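PDB 5JVV: beta-1,3-glucosyltransferase from Paecilomyces sp. J18, which is probably a carbohydrate-active enzyme of the GH16 type, built on a beta-jelly-roll sandwich. Local coordinates for residues V53-D58 and W289-L294; K12-A17 and V73-T78. All blocks are in the same frame, centred on the assembly; numbering follows the deposited sequence. Where two conformers were deposited one is given.

Interaction 1: V53-D58 and W289-L294; sequences VYLGVD and WEINYL
The indole of Trp-289 has Leu-55 O at its edge, near the ring plane, with CD1 4.0 Å from that oxygen. Phe-243 meets the same indole edge-to-face, and NE1 donates to Asp-244 O. Trp-289 O lies oblique to the Tyr-54 ring; this ring stacks with Tyr-288 and forms a cation-pi contact with Lys-46. Two antiparallel hydrogen-bonded pairs hold the backbones together. In the first, Val-53 N to Ile-291 O is 2.9 Å at 173°, nearly straight. Ile-291 N donates back to Val-53 O. In the second, Trp-289 N to Leu-55 O is 2.7 Å, and Leu-55 N returns to Trp-289 O. Between them is the non-hydrogen-bonded pair Tyr-54 and Glu-290, where Tyr-54 CA lies 3.3 Å from Trp-289 O in a CA-H...O contact. Leu-55 CD1 meets Ile-291 CD1 at 3.8 Å, on the face shared with Val-53 and Trp-289. On the other face, Glu-290 is extended and its OE2 is hydrogen-bonded to Ser-52 OG. With buried apolar residues on one face and partly exposed ones on the other, this is regular antiparallel pairing in one sheet of a jelly-roll sandwich.

Interaction 2: K12-A17 and V73-T78; sequences KDFLDA and VRLEST
The end of helix 11-16 meets strand 70-77 just where the chain turns into strand 18-20, which pairs antiparallel with that strand. Thr-78 N donates to Ala-17 O at 3.0 Å and 171°. The bond is almost straight at the hydrogen, but the donor is tilted 33° from the carbonyl plane. It continues the ladder that pairs Ser-19 with Glu-76 and Phe-21 with Arg-74. Ser-77 CA also approaches Ala-17 O, at 3.5 Å. Thr-78 OG1 sits between its own backbone N and carbonyl carbon, which brings it to 3.1 Å from Ala-17 O. A water bridges beside it, donating to Asp-16 O at 2.6 Å and lying 2.7 Å from Thr-78 OG1. Toward the start of the strand, at Leu-75, the contact is apolar. One methyl, Leu-75 CD2, touches both helix side chains: it lies 4.1 Å from Phe-14 CE2 and 4.2 Å from Leu-15 CD2. The Phe-14 ring is met obliquely, and the side chains of Phe-14 and Leu-75 cross at about a right angle. Phe-14 CG stands anti to the backbone N (chi1 176°), which carries the ring over to the leucine. Apolar contact thus joins the buried part of the helix to the strand. At the more exposed edge, Asp-16 O accepts from the water, and Ala-17 O, just past the helix, accepts from Thr-78 N.

How the interactions relate
Interactions 1 and 2 touch through apolar side chains, with centres about 11 Å apart. Strands 53-55 and 289-297 belong to one sheet and strand 70-77 to the other, and helix 11-16 packs against both. Its Leu-15 CD2 lies 3.7 Å from Val-53 CG1. Phe-14 CZ reaches Ile-291 CD1 at 3.8 Å. The two sheets also touch directly, Leu-55 CD2 to Leu-75 CD2 at 3.9 Å. Leu-75 therefore serves both the helix and the facing sheet. Strands 53-55 and 70-77 follow each other in the chain, while residues 12-17 and 289-294 bring in the N- and C-terminal parts.

Interaction 1: V53-D58 and W289-L294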
ATOM      1  N   VAL A  53      -0.019  -2.309 -15.526  1.00  8.56           N
ATOM      2  CA  VAL A  53       0.870  -1.188 -15.274  1.00 11.52           C
ATOM      3  C   VAL A  53       1.988  -1.601 -14.316  1.00  9.48           C
ATOM      4  O   VAL A  53       1.735  -2.154 -13.242  1.00 12.31           O
ATOM      5  CB  VAL A  53       0.090   0.013 -14.696  1.00 11.12           C
ATOM      6  CG1 VAL A  53       1.053   1.092 -14.203  1.00 13.29           C
ATOM      7  CG2 VAL A  53      -0.857   0.579 -15.745  1.00 14.00           C
ATOM      8  N   TYR A  54       3.222  -1.331 -14.722  1.00  8.98           N
ATOM      9  CA  TYR A  54       4.407  -1.601 -13.923  1.00  9.63           C
ATOM     10  C   TYR A  54       4.879  -0.301 -13.278  1.00  8.45           C
ATOM     11  O   TYR A  54       5.082   0.705 -13.971  1.00 10.33           O
ATOM     12  CB  TYR A  54       5.506  -2.173 -14.834  1.00  9.23           C
ATOM     13  CG  TYR A  54       6.895  -2.297 -14.227  1.00  8.34           C
ATOM     14  CD1 TYR A  54       7.369  -3.528 -13.776  1.00 11.41           C
ATOM     15  CD2 TYR A  54       7.749  -1.203 -14.146  1.00 11.07           C
ATOM     16  CE1 TYR A  54       8.635  -3.656 -13.232  1.00 10.78           C
ATOM     17  CE2 TYR A  54       9.021  -1.321 -13.605  1.00  9.49           C
ATOM     18  CZ  TYR A  54       9.458  -2.554 -13.151  1.00 11.00           C
ATOM     19  OH  TYR A  54      10.722  -2.685 -12.609  1.00 11.63           O
ATOM     20  N   LEU A  55       5.032  -0.322 -11.957  1.00  7.85           N
ATOM     21  CA  LEU A  55       5.653   0.778 -11.208  1.00  8.24           C
ATOM     22  C   LEU A  55       6.822   0.193 -10.427  1.00  9.52           C
ATOM     23  O   LEU A  55       6.622  -0.526  -9.453  1.00 11.57           O
ATOM     24  CB  LEU A  55       4.663   1.405 -10.228  1.00  8.40           C
ATOM     25  CG  LEU A  55       3.245   1.720 -10.703  1.00  8.72           C
ATOM     26  CD1 LEU A  55       2.399   2.155  -9.512  1.00 10.73           C
ATOM     27  CD2 LEU A  55       3.265   2.796 -11.807  1.00 11.58           C
ATOM     28  N   GLY A  56       8.039   0.505 -10.850  1.00  8.02           N
ATOM     29  CA  GLY A  56       9.221  -0.082 -10.253  1.00  8.33           C
ATOM     30  C   GLY A  56      10.194   0.961  -9.751  1.00  7.58           C
ATOM     31  O   GLY A  56       9.860   2.147  -9.653  1.00  9.28           O
ATOM     32  N   VAL A  57      11.400   0.514  -9.435  1.00  7.79           N
ATOM     33  CA  VAL A  57      12.425   1.390  -8.878  1.00  8.12           C
ATOM     34  C   VAL A  57      13.727   1.218  -9.652  1.00  9.37           C
ATOM     35  O   VAL A  57      13.863   0.316 -10.478  1.00 11.55           O
ATOM     36  CB  VAL A  57      12.665   1.103  -7.371  1.00  9.35           C
ATOM     37  CG1 VAL A  57      11.359   1.213  -6.584  1.00  8.06           C
ATOM     38  CG2 VAL A  57      13.306  -0.275  -7.164  1.00  8.83           C
ATOM     39  N   ASP A  58      14.696   2.090  -9.394  1.00  9.16           N
ATOM     40  CA  ASP A  58      16.018   1.945  -9.980  1.00 11.07           C
ATOM     41  C   ASP A  58      16.672   0.706  -9.363  1.00 11.66           C
ATOM     42  O   ASP A  58      16.963   0.690  -8.173  1.00 11.36           O
ATOM     43  CB  ASP A  58      16.829   3.208  -9.646  1.00  9.80           C
ATOM     44  CG  ASP A  58      18.262   3.167 -10.152  1.00 12.83           C
ATOM     45  OD1 ASP A  58      18.813   2.080 -10.422  1.00 13.32           O
ATOM     46  OD2 ASP A  58      18.865   4.258 -10.247  1.00 15.08           O
ATOM     47  N   TRP A 289       5.461  -2.765  -8.357  1.00  8.15           N
ATOM     48  CA  TRP A 289       4.037  -3.065  -8.466  1.00  7.70           C
ATOM     49  C   TRP A 289       3.723  -3.446  -9.902  1.00  7.85           C
ATOM     50  O   TRP A 289       4.243  -2.837 -10.845  1.00  9.84           O
ATOM     51  CB  TRP A 289       3.201  -1.824  -8.131  1.00  7.65           C
ATOM     52  CG  TRP A 289       3.334  -1.330  -6.744  1.00  8.94           C
ATOM     53  CD1 TRP A 289       4.240  -0.422  -6.278  1.00 10.83           C
ATOM     54  CD2 TRP A 289       2.501  -1.672  -5.632  1.00  7.46           C
ATOM     55  NE1 TRP A 289       4.040  -0.194  -4.940  1.00  8.62           N
ATOM     56  CE2 TRP A 289       2.969  -0.945  -4.519  1.00  7.59           C
ATOM     57  CE3 TRP A 289       1.405  -2.531  -5.466  1.00  9.54           C
ATOM     58  CZ2 TRP A 289       2.395  -1.059  -3.259  1.00  8.74           C
ATOM     59  CZ3 TRP A 289       0.830  -2.635  -4.202  1.00 10.79           C
ATOM     60  CH2 TRP A 289       1.328  -1.902  -3.120  1.00 10.50           C
ATOM     61  N   GLU A 290       2.862  -4.444 -10.080  1.00  8.91           N
ATOM     62  CA  GLU A 290       2.259  -4.680 -11.388  1.00  8.13           C
ATOM     63  C   GLU A 290       0.772  -4.710 -11.136  1.00  9.22           C
ATOM     64  O   GLU A 290       0.253  -5.617 -10.479  1.00 11.67           O
ATOM     65  CB  GLU A 290       2.731  -5.976 -12.049  1.00 11.61           C
ATOM     66  CG  GLU A 290       2.144  -6.123 -13.451  1.00 14.19           C
ATOM     67  CD  GLU A 290       2.752  -7.249 -14.267  1.00 18.54           C
ATOM     68  OE1 GLU A 290       3.782  -7.820 -13.849  1.00 22.72           O
ATOM     69  OE2 GLU A 290       2.187  -7.561 -15.337  1.00 18.37           O
ATOM     70  N   ILE A 291       0.089  -3.690 -11.631  1.00  8.44           N
ATOM     71  CA  ILE A 291      -1.323  -3.512 -11.334  1.00  9.17           C
ATOM     72  C   ILE A 291      -2.145  -3.827 -12.576  1.00 10.17           C
ATOM     73  O   ILE A 291      -1.964  -3.209 -13.626  1.00 10.45           O
ATOM     74  CB  ILE A 291      -1.599  -2.070 -10.859  1.00  9.91           C
ATOM     75  CG1 ILE A 291      -0.827  -1.791  -9.564  1.00  9.39           C
ATOM     76  CG2 ILE A 291      -3.100  -1.836 -10.664  1.00 11.89           C
ATOM     77  CD1 ILE A 291      -0.524  -0.315  -9.316  1.00 13.20           C
ATOM     78  N   ASN A 292      -3.037  -4.807 -12.466  1.00  9.90           N
ATOM     79  CA  ASN A 292      -3.921  -5.152 -13.581  1.00  9.32           C
ATOM     80  C   ASN A 292      -5.010  -4.112 -13.794  1.00 10.82           C
ATOM     81  O   ASN A 292      -5.212  -3.628 -14.912  1.00 12.31           O
ATOM     82  CB  ASN A 292      -4.560  -6.522 -13.362  1.00  8.94           C
ATOM     83  CG  ASN A 292      -3.644  -7.649 -13.748  1.00 10.41           C
ATOM     84  OD1 ASN A 292      -2.890  -7.545 -14.721  1.00 12.08           O
ATOM     85  ND2 ASN A 292      -3.696  -8.738 -12.994  1.00 12.47           N
ATOM     86  N   TYR A 293      -5.730  -3.780 -12.730  1.00  9.03           N
ATOM     87  CA  TYR A 293      -6.733  -2.728 -12.837  1.00 10.09           C
ATOM     88  C   TYR A 293      -7.115  -2.153 -11.502  1.00  9.85           C
ATOM     89  O   TYR A 293      -6.866  -2.753 -10.454  1.00 11.48           O
ATOM     90  CB  TYR A 293      -7.997  -3.221 -13.552  1.00 10.93           C
ATOM     91  CG  TYR A 293      -8.808  -4.289 -12.838  1.00 11.03           C
ATOM     92  CD1 TYR A 293      -9.669  -3.971 -11.782  1.00 10.99           C
ATOM     93  CD2 TYR A 293      -8.750  -5.614 -13.257  1.00 13.62           C
ATOM     94  CE1 TYR A 293     -10.435  -4.958 -11.158  1.00 13.79           C
ATOM     95  CE2 TYR A 293      -9.511  -6.597 -12.645  1.00 13.53           C
ATOM     96  CZ  TYR A 293     -10.347  -6.267 -11.598  1.00 14.19           C
ATOM     97  OH  TYR A 293     -11.102  -7.252 -10.991  1.00 17.66           O
ATOM     98  N   LEU A 294      -7.728  -0.975 -11.561  1.00  9.83           N
ATOM     99  CA  LEU A 294      -8.322  -0.349 -10.389  0.75 10.62           C
ATOM    100  C   LEU A 294      -9.743   0.050 -10.758  1.00 10.86           C
ATOM    101  O   LEU A 294      -9.953   0.817 -11.704  1.00 12.72           O
ATOM    102  CB  LEU A 294      -7.507   0.874  -9.958  0.75 11.17           C
ATOM    103  CG  LEU A 294      -8.082   1.719  -8.819  0.75 13.46           C
ATOM    104  CD1 LEU A 294      -8.277   0.871  -7.575  0.75 13.99           C
ATOM    105  CD2 LEU A 294      -7.172   2.908  -8.531  0.75 12.54           C
TER

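Interaction 2: K12-A17 and V73-T78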
ATOM      1  N   LYS A  12      -2.762   2.807 -19.853  1.00 16.33           N
ATOM      2  CA  LYS A  12      -2.501   4.243 -19.960  1.00 15.79           C
ATOM      3  C   LYS A  12      -3.552   5.070 -19.230  1.00 15.70           C
ATOM      4  O   LYS A  12      -3.230   6.104 -18.639  1.00 19.51           O
ATOM      5  CB  LYS A  12      -2.444   4.667 -21.429  1.00 20.76           C
ATOM      6  CG  LYS A  12      -1.497   3.830 -22.258  1.00 28.72           C
ATOM      7  CD  LYS A  12      -1.544   4.205 -23.735  1.00 36.97           C
ATOM      8  CE  LYS A  12      -0.845   5.530 -24.002  1.00 40.78           C
ATOM      9  NZ  LYS A  12      -0.169   5.534 -25.338  1.00 41.63           N
ATOM     10  N   ASP A  13      -4.805   4.623 -19.272  1.00 15.45           N
ATOM     11  CA  ASP A  13      -5.883   5.325 -18.582  1.00 14.82           C
ATOM     12  C   ASP A  13      -5.640   5.355 -17.082  1.00 14.46           C
ATOM     13  O   ASP A  13      -5.937   6.344 -16.413  1.00 15.07           O
ATOM     14  CB  ASP A  13      -7.236   4.666 -18.868  1.00 20.46           C
ATOM     15  CG  ASP A  13      -7.669   4.816 -20.313  1.00 29.28           C
ATOM     16  OD1 ASP A  13      -7.143   5.704 -21.014  1.00 29.18           O
ATOM     17  OD2 ASP A  13      -8.554   4.046 -20.742  1.00 37.67           O
ATOM     18  N   PHE A  14      -5.095   4.262 -16.557  1.00 12.42           N
ATOM     19  CA  PHE A  14      -4.728   4.204 -15.152  1.00 10.79           C
ATOM     20  C   PHE A  14      -3.669   5.268 -14.878  1.00 12.68           C
ATOM     21  O   PHE A  14      -3.833   6.095 -13.986  1.00 12.34           O
ATOM     22  CB  PHE A  14      -4.189   2.808 -14.807  1.00 12.80           C
ATOM     23  CG  PHE A  14      -3.687   2.678 -13.392  1.00 11.31           C
ATOM     24  CD1 PHE A  14      -4.526   2.235 -12.376  1.00 11.87           C
ATOM     25  CD2 PHE A  14      -2.361   2.989 -13.088  1.00 10.51           C
ATOM     26  CE1 PHE A  14      -4.059   2.110 -11.081  1.00 10.26           C
ATOM     27  CE2 PHE A  14      -1.890   2.875 -11.801  1.00 12.21           C
ATOM     28  CZ  PHE A  14      -2.733   2.422 -10.796  1.00 10.42           C
ATOM     29  N   LEU A  15      -2.579   5.249 -15.636  1.00 14.18           N
ATOM     30  CA  LEU A  15      -1.515   6.229 -15.435  1.00 13.64           C
ATOM     31  C   LEU A  15      -2.025   7.676 -15.549  1.00 12.72           C
ATOM     32  O   LEU A  15      -1.616   8.550 -14.774  1.00 14.02           O
ATOM     33  CB  LEU A  15      -0.370   5.983 -16.420  1.00 11.48           C
ATOM     34  CG  LEU A  15       0.420   4.693 -16.209  1.00 13.24           C
ATOM     35  CD1 LEU A  15       1.399   4.473 -17.352  1.00 15.16           C
ATOM     36  CD2 LEU A  15       1.153   4.719 -14.862  1.00 12.58           C
ATOM     37  N   ASP A  16      -2.910   7.926 -16.506  1.00 12.55           N
ATOM     38  CA  ASP A  16      -3.455   9.268 -16.698  1.00 15.04           C
ATOM     39  C   ASP A  16      -4.326   9.728 -15.532  1.00 17.11           C
ATOM     40  O   ASP A  16      -4.594  10.918 -15.395  1.00 18.90           O
ATOM     41  CB  ASP A  16      -4.278   9.337 -17.990  1.00 14.37           C
ATOM     42  CG  ASP A  16      -3.423   9.274 -19.239  1.00 17.96           C
ATOM     43  OD1 ASP A  16      -2.201   9.507 -19.153  1.00 19.42           O
ATOM     44  OD2 ASP A  16      -3.983   9.011 -20.322  1.00 21.60           O
ATOM     45  N   ALA A  17      -4.770   8.789 -14.698  1.00 13.42           N
ATOM     46  CA  ALA A  17      -5.676   9.104 -13.589  1.00 12.02           C
ATOM     47  C   ALA A  17      -4.949   9.395 -12.282  1.00 14.02           C
ATOM     48  O   ALA A  17      -5.583   9.568 -11.242  1.00 15.24           O
ATOM     49  CB  ALA A  17      -6.677   7.973 -13.395  1.00 14.98           C
ATOM     50  N   VAL A  73       8.541   5.895  -7.608  1.00  9.37           N
ATOM     51  CA  VAL A  73       7.403   6.757  -7.906  1.00  8.24           C
ATOM     52  C   VAL A  73       6.331   6.672  -6.822  1.00  9.18           C
ATOM     53  O   VAL A  73       6.257   5.700  -6.041  1.00  8.46           O
ATOM     54  CB  VAL A  73       6.775   6.445  -9.285  1.00  8.40           C
ATOM     55  CG1 VAL A  73       7.764   6.767 -10.407  1.00  9.47           C
ATOM     56  CG2 VAL A  73       6.302   4.983  -9.358  1.00  8.74           C
ATOM     57  N   ARG A  74       5.515   7.721  -6.761  1.00  8.31           N
ATOM     58  CA  ARG A  74       4.406   7.791  -5.832  1.00  7.49           C
ATOM     59  C   ARG A  74       3.252   8.411  -6.604  1.00  7.89           C
ATOM     60  O   ARG A  74       3.303   9.585  -6.997  1.00 11.44           O
ATOM     61  CB  ARG A  74       4.786   8.617  -4.589  1.00  8.43           C
ATOM     62  CG  ARG A  74       3.604   9.022  -3.727  1.00  7.50           C
ATOM     63  CD  ARG A  74       4.038   9.521  -2.350  1.00 10.35           C
ATOM     64  NE  ARG A  74       2.987  10.318  -1.711  1.00 10.79           N
ATOM     65  CZ  ARG A  74       2.922  10.583  -0.406  1.00 10.04           C
ATOM     66  NH1 ARG A  74       3.817  10.075   0.424  1.00 10.23           N
ATOM     67  NH2 ARG A  74       1.939  11.336   0.070  1.00 14.17           N
ATOM     68  N   LEU A  75       2.237   7.596  -6.868  1.00  9.35           N
ATOM     69  CA  LEU A  75       1.087   8.003  -7.666  1.00  9.75           C
ATOM     70  C   LEU A  75      -0.081   8.330  -6.743  1.00 11.05           C
ATOM     71  O   LEU A  75      -0.415   7.539  -5.871  1.00 10.44           O
ATOM     72  CB  LEU A  75       0.691   6.875  -8.618  1.00 10.51           C
ATOM     73  CG  LEU A  75       1.476   6.778  -9.929  1.00  9.39           C
ATOM     74  CD1 LEU A  75       2.954   6.524  -9.677  1.00 14.34           C
ATOM     75  CD2 LEU A  75       0.890   5.697 -10.837  1.00 11.77           C
ATOM     76  N   GLU A  76      -0.683   9.502  -6.938  1.00 10.94           N
ATOM     77  CA  GLU A  76      -1.808   9.953  -6.125  1.00  9.78           C
ATOM     78  C   GLU A  76      -2.971  10.254  -7.062  1.00 11.14           C
ATOM     79  O   GLU A  76      -2.816  11.017  -8.010  1.00 13.03           O
ATOM     80  CB  GLU A  76      -1.425  11.196  -5.312  1.00 12.62           C
ATOM     81  CG  GLU A  76      -0.224  10.974  -4.398  1.00 12.67           C
ATOM     82  CD  GLU A  76       0.183  12.209  -3.628  1.00 22.91           C
ATOM     83  OE1 GLU A  76      -0.350  13.302  -3.919  1.00 33.57           O
ATOM     84  OE2 GLU A  76       1.039  12.087  -2.728  1.00 16.02           O
ATOM     85  N   SER A  77      -4.130   9.653  -6.818  1.00 10.42           N
ATOM     86  CA  SER A  77      -5.224   9.785  -7.772  1.00 10.05           C
ATOM     87  C   SER A  77      -5.676  11.235  -7.913  1.00 13.37           C
ATOM     88  O   SER A  77      -5.676  11.991  -6.949  1.00 13.79           O
ATOM     89  CB  SER A  77      -6.408   8.887  -7.399  1.00 13.88           C
ATOM     90  OG  SER A  77      -7.002   9.296  -6.178  1.00 12.73           O
ATOM     91  N   THR A  78      -6.030  11.623  -9.133  1.00 17.85           N
ATOM     92  CA  THR A  78      -6.539  12.968  -9.369  1.00 18.80           C
ATOM     93  C   THR A  78      -7.963  13.103  -8.841  1.00 18.50           C
ATOM     94  O   THR A  78      -8.311  14.119  -8.240  1.00 30.13           O
ATOM     95  CB  THR A  78      -6.455  13.350 -10.853  1.00 22.32           C
ATOM     96  OG1 THR A  78      -7.009  12.303 -11.658  1.00 29.25           O
ATOM     97  CG2 THR A  78      -5.008  13.527 -11.235  1.00 18.61           C
TER
HETATM   98  O   HOH W   1      -5.967  12.725 -14.099  1.00 36.35           O